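Local coordinates for salicylic acid-binding protein 2 (Nicotiana tabacum, PDB 1XKL), which hydrolyses methyl salicylate to the defence hormone salicylate, helping to activate systemic acquired resistance in tobacco, at residues L52-L55 / Y56-T59; E167-A170 / L171-L175; K190-D194 / E195-S199. One frame throughout, in Å; residues are numbered along the deposited sequence.

Contact 1 (L52-L55 / Y56-T59); sequences LRTL and YDYT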
loop_
_atom_site.group_PDB
_atom_site.type_symbol
_atom_site.label_atom_id
_atom_site.label_comp_id
_atom_site.label_asym_id
_atom_site.label_seq_id
_atom_site.Cartn_x
_atom_site.Cartn_y
_atom_site.Cartn_z
ATOM N N LEU A 52 -5.709 20.500 15.565
ATOM C CA LEU A 52 -6.650 21.209 16.425
ATOM C C LEU A 52 -6.552 20.716 17.858
ATOM O O LEU A 52 -6.650 19.519 18.119
ATOM C CB LEU A 52 -8.082 21.008 15.919
ATOM C CG LEU A 52 -8.333 21.134 14.412
ATOM C CD1 LEU A 52 -9.821 20.944 14.127
ATOM C CD2 LEU A 52 -7.868 22.500 13.928
ATOM N N ARG A 53 -6.363 21.631 18.793
ATOM C CA ARG A 53 -6.277 21.214 20.181
ATOM C C ARG A 53 -7.317 21.876 21.077
ATOM O O ARG A 53 -7.459 21.497 22.235
ATOM C CB ARG A 53 -4.863 21.452 20.698
ATOM C CG ARG A 53 -4.228 22.725 20.180
ATOM C CD ARG A 53 -2.708 22.676 20.305
ATOM N NE ARG A 53 -2.035 22.295 19.059
ATOM C CZ ARG A 53 -2.122 21.104 18.472
ATOM N NH1 ARG A 53 -2.865 20.144 19.003
ATOM N NH2 ARG A 53 -1.440 20.864 17.360
ATOM N N THR A 54 -8.052 22.847 20.539
ATOM C CA THR A 54 -9.101 23.540 21.295
ATOM C C THR A 54 -10.357 23.714 20.440
ATOM O O THR A 54 -10.292 23.701 19.203
ATOM C CB THR A 54 -8.674 24.957 21.740
ATOM O OG1 THR A 54 -8.592 25.818 20.595
ATOM C CG2 THR A 54 -7.328 24.918 22.448
ATOM N N LEU A 55 -11.498 23.903 21.098
ATOM C CA LEU A 55 -12.743 24.096 20.367
ATOM C C LEU A 55 -12.628 25.351 19.506
ATOM O O LEU A 55 -13.209 25.429 18.420
ATOM C CB LEU A 55 -13.929 24.236 21.327
ATOM C CG LEU A 55 -15.294 24.402 20.639
ATOM C CD1 LEU A 55 -15.616 23.138 19.854
ATOM C CD2 LEU A 55 -16.368 24.670 21.674
ATOM N N TYR A 56 -11.861 26.325 19.984
ATOM C CA TYR A 56 -11.680 27.566 19.241
ATOM C C TYR A 56 -11.022 27.343 17.874
ATOM O O TYR A 56 -11.439 27.945 16.887
ATOM C CB TYR A 56 -10.868 28.571 20.068
ATOM C CG TYR A 56 -10.824 29.949 19.446
ATOM C CD1 TYR A 56 -9.903 30.252 18.441
ATOM C CD2 TYR A 56 -11.743 30.928 19.813
ATOM C CE1 TYR A 56 -9.902 31.493 17.815
ATOM C CE2 TYR A 56 -11.753 32.173 19.195
ATOM C CZ TYR A 56 -10.830 32.449 18.194
ATOM O OH TYR A 56 -10.843 33.673 17.564
ATOM N N ASP A 57 -10.003 26.485 17.815
ATOM C CA ASP A 57 -9.319 26.198 16.546
ATOM C C ASP A 57 -10.289 25.516 15.579
ATOM O O ASP A 57 -10.245 25.740 14.374
ATOM C CB ASP A 57 -8.130 25.245 16.739
ATOM C CG ASP A 57 -7.046 25.808 17.644
ATOM O OD1 ASP A 57 -6.928 27.045 17.764
ATOM O OD2 ASP A 57 -6.292 24.993 18.218
ATOM N N TYR A 58 -11.140 24.654 16.127
ATOM C CA TYR A 58 -12.122 23.911 15.348
ATOM C C TYR A 58 -13.229 24.817 14.806
ATOM O O TYR A 58 -13.741 24.594 13.707
ATOM C CB TYR A 58 -12.710 22.803 16.228
ATOM C CG TYR A 58 -13.806 21.967 15.609
ATOM C CD1 TYR A 58 -13.680 21.442 14.318
ATOM C CD2 TYR A 58 -14.958 21.662 16.339
ATOM C CE1 TYR A 58 -14.680 20.630 13.775
ATOM C CE2 TYR A 58 -15.957 20.856 15.810
ATOM C CZ TYR A 58 -15.817 20.342 14.533
ATOM O OH TYR A 58 -16.814 19.535 14.020
ATOM N N THR A 59 -13.565 25.854 15.566
ATOM C CA THR A 59 -14.626 26.797 15.211
ATOM C C THR A 59 -14.155 27.983 14.373
ATOM O O THR A 59 -14.960 28.807 13.937
ATOM C CB THR A 59 -15.282 27.364 16.487
ATOM O OG1 THR A 59 -15.566 26.289 17.391
ATOM C CG2 THR A 59 -16.578 28.096 16.147
HETATM O O HOH W 1 -7.029 28.140 20.658
#
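With chi1 of 70°, Thr-54 holds OG1 between its backbone N and carbonyl carbon, facing the first helical turn; Asp-57, with CG beside its own backbone N (chi1 -62°), swings its carboxylate back toward the same place. The two meet at the helix start. Thr-54 OG1 accepts from Asp-57 N at 3.2 Å with a fairly straight N-H (156°). In return, Asp-57 OD2 receives a weak bond from Arg-53 N at 3.4 Å, one residue earlier than in a classical capping box. A water links the pair, donating to Asp-57 OD1 and lying 2.8 Å from Thr-54 OG1. The helix N terminus would probably favour a charged carboxylate here.

At the next residue, Leu-55 O accepts twice from Thr-59, through N at 2.9 Å and through OG1 at 2.7 Å, the hydroxyl coming from above the carbonyl plane; Thr-59 OG1 also bonds to Asn-86. On the buried flank, Leu-55 CD1 sits at the edge of the Tyr-58 ring, 3.9 Å from Tyr-58 CD2, while Leu-52 CD1 comes obliquely to within 3.9 Å of Tyr-58 CD1. Tyr-58 approaches the salicylate-binding Ala-13. This is a threonine N-cap opening helix 55-67, which precedes the nucleophile strand of an alpha/beta hydrolase.

Contact 2 (E167-A170 / L171-L175); sequences EDLA and LASSL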
loop_
_atom_site.group_PDB
_atom_site.type_symbol
_atom_site.label_atom_id
_atom_site.label_comp_id
_atom_site.label_asym_id
_atom_site.label_seq_id
_atom_site.Cartn_x
_atom_site.Cartn_y
_atom_site.Cartn_z
ATOM N N GLU A 167 -29.010 5.479 0.739
ATOM C CA GLU A 167 -28.190 6.413 -0.018
ATOM C C GLU A 167 -27.483 7.369 0.950
ATOM O O GLU A 167 -26.292 7.630 0.808
ATOM C CB GLU A 167 -29.053 7.216 -1.008
ATOM C CG GLU A 167 -29.731 6.411 -2.135
ATOM C CD GLU A 167 -30.789 5.423 -1.635
ATOM O OE1 GLU A 167 -31.523 5.756 -0.675
ATOM O OE2 GLU A 167 -30.895 4.314 -2.215
ATOM N N ASP A 168 -28.200 7.887 1.944
ATOM C CA ASP A 168 -27.571 8.811 2.881
ATOM C C ASP A 168 -26.494 8.154 3.727
ATOM O O ASP A 168 -25.505 8.789 4.076
ATOM C CB ASP A 168 -28.622 9.472 3.762
ATOM C CG ASP A 168 -29.506 10.416 2.977
ATOM O OD1 ASP A 168 -30.713 10.149 2.876
ATOM O OD2 ASP A 168 -28.978 11.414 2.447
ATOM N N LEU A 169 -26.682 6.882 4.052
ATOM C CA LEU A 169 -25.692 6.156 4.822
ATOM C C LEU A 169 -24.444 6.009 3.948
ATOM O O LEU A 169 -23.317 6.232 4.400
ATOM C CB LEU A 169 -26.234 4.780 5.207
ATOM C CG LEU A 169 -25.281 3.780 5.869
ATOM C CD1 LEU A 169 -24.762 4.335 7.198
ATOM C CD2 LEU A 169 -26.020 2.465 6.083
ATOM N N ALA A 170 -24.654 5.646 2.684
ATOM C CA ALA A 170 -23.539 5.477 1.747
ATOM C C ALA A 170 -22.785 6.793 1.603
ATOM O O ALA A 170 -21.558 6.815 1.514
ATOM C CB ALA A 170 -24.058 5.019 0.397
ATOM N N LEU A 171 -23.529 7.893 1.583
ATOM C CA LEU A 171 -22.935 9.210 1.459
ATOM C C LEU A 171 -22.116 9.539 2.706
ATOM O O LEU A 171 -20.939 9.912 2.610
ATOM C CB LEU A 171 -24.037 10.248 1.245
ATOM C CG LEU A 171 -23.636 11.719 1.112
ATOM C CD1 LEU A 171 -22.761 11.922 -0.108
ATOM C CD2 LEU A 171 -24.900 12.571 1.013
ATOM N N ALA A 172 -22.721 9.382 3.882
ATOM C CA ALA A 172 -22.005 9.678 5.124
ATOM C C ALA A 172 -20.744 8.830 5.263
ATOM O O ALA A 172 -19.692 9.336 5.648
ATOM C CB ALA A 172 -22.920 9.451 6.333
ATOM N N SER A 173 -20.846 7.544 4.949
ATOM C CA SER A 173 -19.701 6.662 5.073
ATOM C C SER A 173 -18.505 7.086 4.228
ATOM O O SER A 173 -17.359 6.876 4.621
ATOM C CB SER A 173 -20.093 5.226 4.731
ATOM O OG SER A 173 -20.949 4.691 5.724
ATOM N N SER A 174 -18.757 7.689 3.074
ATOM C CA SER A 174 -17.657 8.111 2.216
ATOM C C SER A 174 -17.159 9.519 2.527
ATOM O O SER A 174 -16.191 9.972 1.926
ATOM C CB SER A 174 -18.076 8.058 0.750
ATOM O OG SER A 174 -19.023 9.074 0.481
ATOM N N LEU A 175 -17.803 10.217 3.458
ATOM C CA LEU A 175 -17.379 11.579 3.769
ATOM C C LEU A 175 -16.992 11.856 5.213
ATOM O O LEU A 175 -16.355 12.872 5.492
ATOM C CB LEU A 175 -18.467 12.567 3.359
ATOM C CG LEU A 175 -18.723 12.696 1.854
ATOM C CD1 LEU A 175 -19.955 13.569 1.610
ATOM C CD2 LEU A 175 -17.497 13.298 1.191
#
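Peptide units are the flat groups that meet here, since neither segment contributes an aromatic ring: Leu-171 N bonds to Glu-167 O, Ala-172 N to Asp-168 O and Ser-173 N to Leu-169 O, each at 2.9 Å. The last donor lies nearly on the carbonyl axis. A weaker link, Ser-174 N to Ala-170 O at 3.3 Å, continues the series. Ser-174 turns OG between its backbone N and carbonyl carbon (chi1 70°), from where it donates to Leu-171 O at 3.0 Å.

Ser-173 instead keeps OG beside its own N, 3.1 Å from Leu-169 O, a possible bond only, because the same proton has a rival acceptor nearby. The same hydroxyl lies 4.1 Å from Leu-169 CD1. The carboxylate of Asp-168 looks elsewhere: OD1 forms a salt bridge with Lys-22 and a bond with Ser-165, and OD2 bonds to Tyr-21, which ties the helix to a loop of the same chain. Ala-170 and Leu-171 pack on Tyr-21 of the second subunit, and Leu-175 meets Leu-175 of that subunit. The i to i+4 pattern is that of an alpha helix, here one in the cap region inserted between strands 98-104 and 202-207 of the hydrolase fold, at a subunit interface.

Contact 3 (K190-D194 / E195-S199); sequences KYFTD and ERFGS
A pi-turn, a backbone loop closed by a bond from residue i+5 to residue i, organises the link between helix 183-188 and strand 202-207. Its closing bond runs from Gly-198 N to Thr-193 O, 3.0 Å long and almost straight (170°), with the donor in the carbonyl plane. Inside the turn, Thr-193 OG1 lies alongside Arg-196 and takes a weak bond from Arg-196 N at 3.4 Å.

The buried flank is aromatic. Phe-192 CB sits 4.1 Å from the centroid of the Phe-197 ring in an off-centre CH-pi contact. An unusual chi1 of -29° sets the swing of the Phe-192 ring, oblique to that of Phe-197, with centroids 5.2 Å apart and planes at 40°. Phe-192 also packs on helix 83-93, touching Met-85 and Leu-89. At the outer side, a water donates both to Asp-194 OD2 and to Gly-198 O, the latter at 2.9 Å. The turn overlaps a short 3-10 segment, 197-199; Arg-196 O, just before it, accepts from both N and OG of Ser-199, each at 2.8 Å.

Glu-92 OE1 accepts from the backbone N of both Thr-193 and Phe-197, so a single carboxylate oxygen joins the two halves of the turn to helix 83-93; these two donors would be expected to stabilise its negative charge.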
loop_
_atom_site.group_PDB
_atom_site.type_symbol
_atom_site.label_atom_id
_atom_site.label_comp_id
_atom_site.label_asym_id
_atom_site.label_seq_id
_atom_site.Cartn_x
_atom_site.Cartn_y
_atom_site.Cartn_z
ATOM N N LYS A 190 -12.825 28.270 30.124
ATOM C CA LYS A 190 -14.169 28.800 30.322
ATOM C C LYS A 190 -14.462 29.725 29.148
ATOM O O LYS A 190 -13.803 30.754 28.973
ATOM C CB LYS A 190 -14.252 29.581 31.633
ATOM C CG LYS A 190 -15.672 29.880 32.092
ATOM C CD LYS A 190 -16.426 28.595 32.405
ATOM C CE LYS A 190 -17.805 28.905 32.963
ATOM N NZ LYS A 190 -18.555 29.768 32.004
ATOM N N TYR A 191 -15.466 29.367 28.355
ATOM C CA TYR A 191 -15.807 30.135 27.164
ATOM C C TYR A 191 -17.031 31.046 27.200
ATOM O O TYR A 191 -16.955 32.230 26.866
ATOM C CB TYR A 191 -15.983 29.172 25.990
ATOM C CG TYR A 191 -14.713 28.579 25.430
ATOM C CD1 TYR A 191 -13.787 29.374 24.758
ATOM C CD2 TYR A 191 -14.476 27.208 25.496
ATOM C CE1 TYR A 191 -12.659 28.814 24.152
ATOM C CE2 TYR A 191 -13.354 26.638 24.894
ATOM C CZ TYR A 191 -12.454 27.444 24.220
ATOM O OH TYR A 191 -11.376 26.867 23.587
ATOM N N PHE A 192 -18.158 30.474 27.592
ATOM C CA PHE A 192 -19.433 31.172 27.597
ATOM C C PHE A 192 -19.814 31.882 28.887
ATOM O O PHE A 192 -19.553 31.384 29.978
ATOM C CB PHE A 192 -20.509 30.157 27.236
ATOM C CG PHE A 192 -20.002 29.050 26.361
ATOM C CD1 PHE A 192 -19.601 29.317 25.053
ATOM C CD2 PHE A 192 -19.915 27.750 26.839
ATOM C CE1 PHE A 192 -19.107 28.306 24.236
ATOM C CE2 PHE A 192 -19.422 26.726 26.033
ATOM C CZ PHE A 192 -19.023 27.005 24.722
ATOM N N THR A 193 -20.444 33.044 28.745
ATOM C CA THR A 193 -20.889 33.826 29.890
ATOM C C THR A 193 -22.356 34.199 29.688
ATOM O O THR A 193 -22.845 34.240 28.560
ATOM C CB THR A 193 -20.064 35.116 30.052
ATOM O OG1 THR A 193 -20.348 36.003 28.966
ATOM C CG2 THR A 193 -18.572 34.795 30.061
ATOM N N ASP A 194 -23.050 34.462 30.787
ATOM C CA ASP A 194 -24.464 34.817 30.749
ATOM C C ASP A 194 -24.677 36.159 30.053
ATOM O O ASP A 194 -25.640 36.348 29.310
ATOM C CB ASP A 194 -25.000 34.899 32.177
ATOM C CG ASP A 194 -26.505 35.049 32.233
ATOM O OD1 ASP A 194 -26.997 35.562 33.260
ATOM O OD2 ASP A 194 -27.193 34.648 31.274
ATOM N N GLU A 195 -23.765 37.085 30.303
ATOM C CA GLU A 195 -23.847 38.417 29.737
ATOM C C GLU A 195 -23.873 38.431 28.211
ATOM O O GLU A 195 -24.617 39.199 27.601
ATOM C CB GLU A 195 -22.668 39.253 30.229
ATOM C CG GLU A 195 -22.868 40.741 30.083
ATOM C CD GLU A 195 -24.050 41.239 30.893
ATOM O OE1 GLU A 195 -24.142 40.884 32.093
ATOM O OE2 GLU A 195 -24.884 41.988 30.331
ATOM N N ARG A 196 -23.065 37.580 27.591
ATOM C CA ARG A 196 -22.995 37.545 26.136
ATOM C C ARG A 196 -23.686 36.304 25.575
ATOM O O ARG A 196 -24.802 36.393 25.056
ATOM C CB ARG A 196 -21.525 37.625 25.710
ATOM C CG ARG A 196 -20.825 38.851 26.301
ATOM C CD ARG A 196 -19.338 38.924 25.960
ATOM N NE ARG A 196 -19.098 39.128 24.536
ATOM C CZ ARG A 196 -19.456 40.211 23.851
ATOM N NH1 ARG A 196 -20.080 41.211 24.453
ATOM N NH2 ARG A 196 -19.181 40.296 22.556
ATOM N N PHE A 197 -23.033 35.153 25.689
ATOM C CA PHE A 197 -23.604 33.893 25.219
ATOM C C PHE A 197 -25.072 33.827 25.610
ATOM O O PHE A 197 -25.948 33.651 24.765
ATOM C CB PHE A 197 -22.876 32.706 25.868
ATOM C CG PHE A 197 -23.608 31.388 25.729
ATOM C CD1 PHE A 197 -23.493 30.628 24.565
ATOM C CD2 PHE A 197 -24.408 30.907 26.764
ATOM C CE1 PHE A 197 -24.180 29.424 24.426
ATOM C CE2 PHE A 197 -25.102 29.703 26.635
ATOM C CZ PHE A 197 -24.981 28.953 25.468
ATOM N N GLY A 198 -25.316 33.969 26.911
ATOM C CA GLY A 198 -26.658 33.894 27.455
ATOM C C GLY A 198 -27.656 34.948 27.019
ATOM O O GLY A 198 -28.851 34.785 27.250
ATOM N N SER A 199 -27.184 36.022 26.393
ATOM C CA SER A 199 -28.074 37.082 25.943
ATOM C C SER A 199 -28.759 36.722 24.625
ATOM O O SER A 199 -29.587 37.482 24.126
ATOM C CB SER A 199 -27.300 38.393 25.767
ATOM O OG SER A 199 -26.648 38.448 24.510
HETATM O O HOH W 2 -29.280 32.956 29.474
#

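In the fold
Following the chain from the N terminus, contact 1 comes first, where the loop after strand 33-36 becomes helix 55-67. Contact 2 follows within helix 166-175 of the cap region, and contact 3 lies in the loop that leads back to strand 202-207. All three are local and in series: none nests in or crosses another; contacts 1 and 2 close helical turns, contact 3 a wider turn in a loop. Contacts 1 and 3 nevertheless meet in space, with Tyr-191 OH 3.8 Å from Thr-54 CB. Asp-185 of helix 183-188 joins them, since its OD2 bonds to both Leu-55 N and Tyr-191 OH. Contact 2 stands apart, its centre about 36 Å from that of contact 3, at the interface with the second subunit.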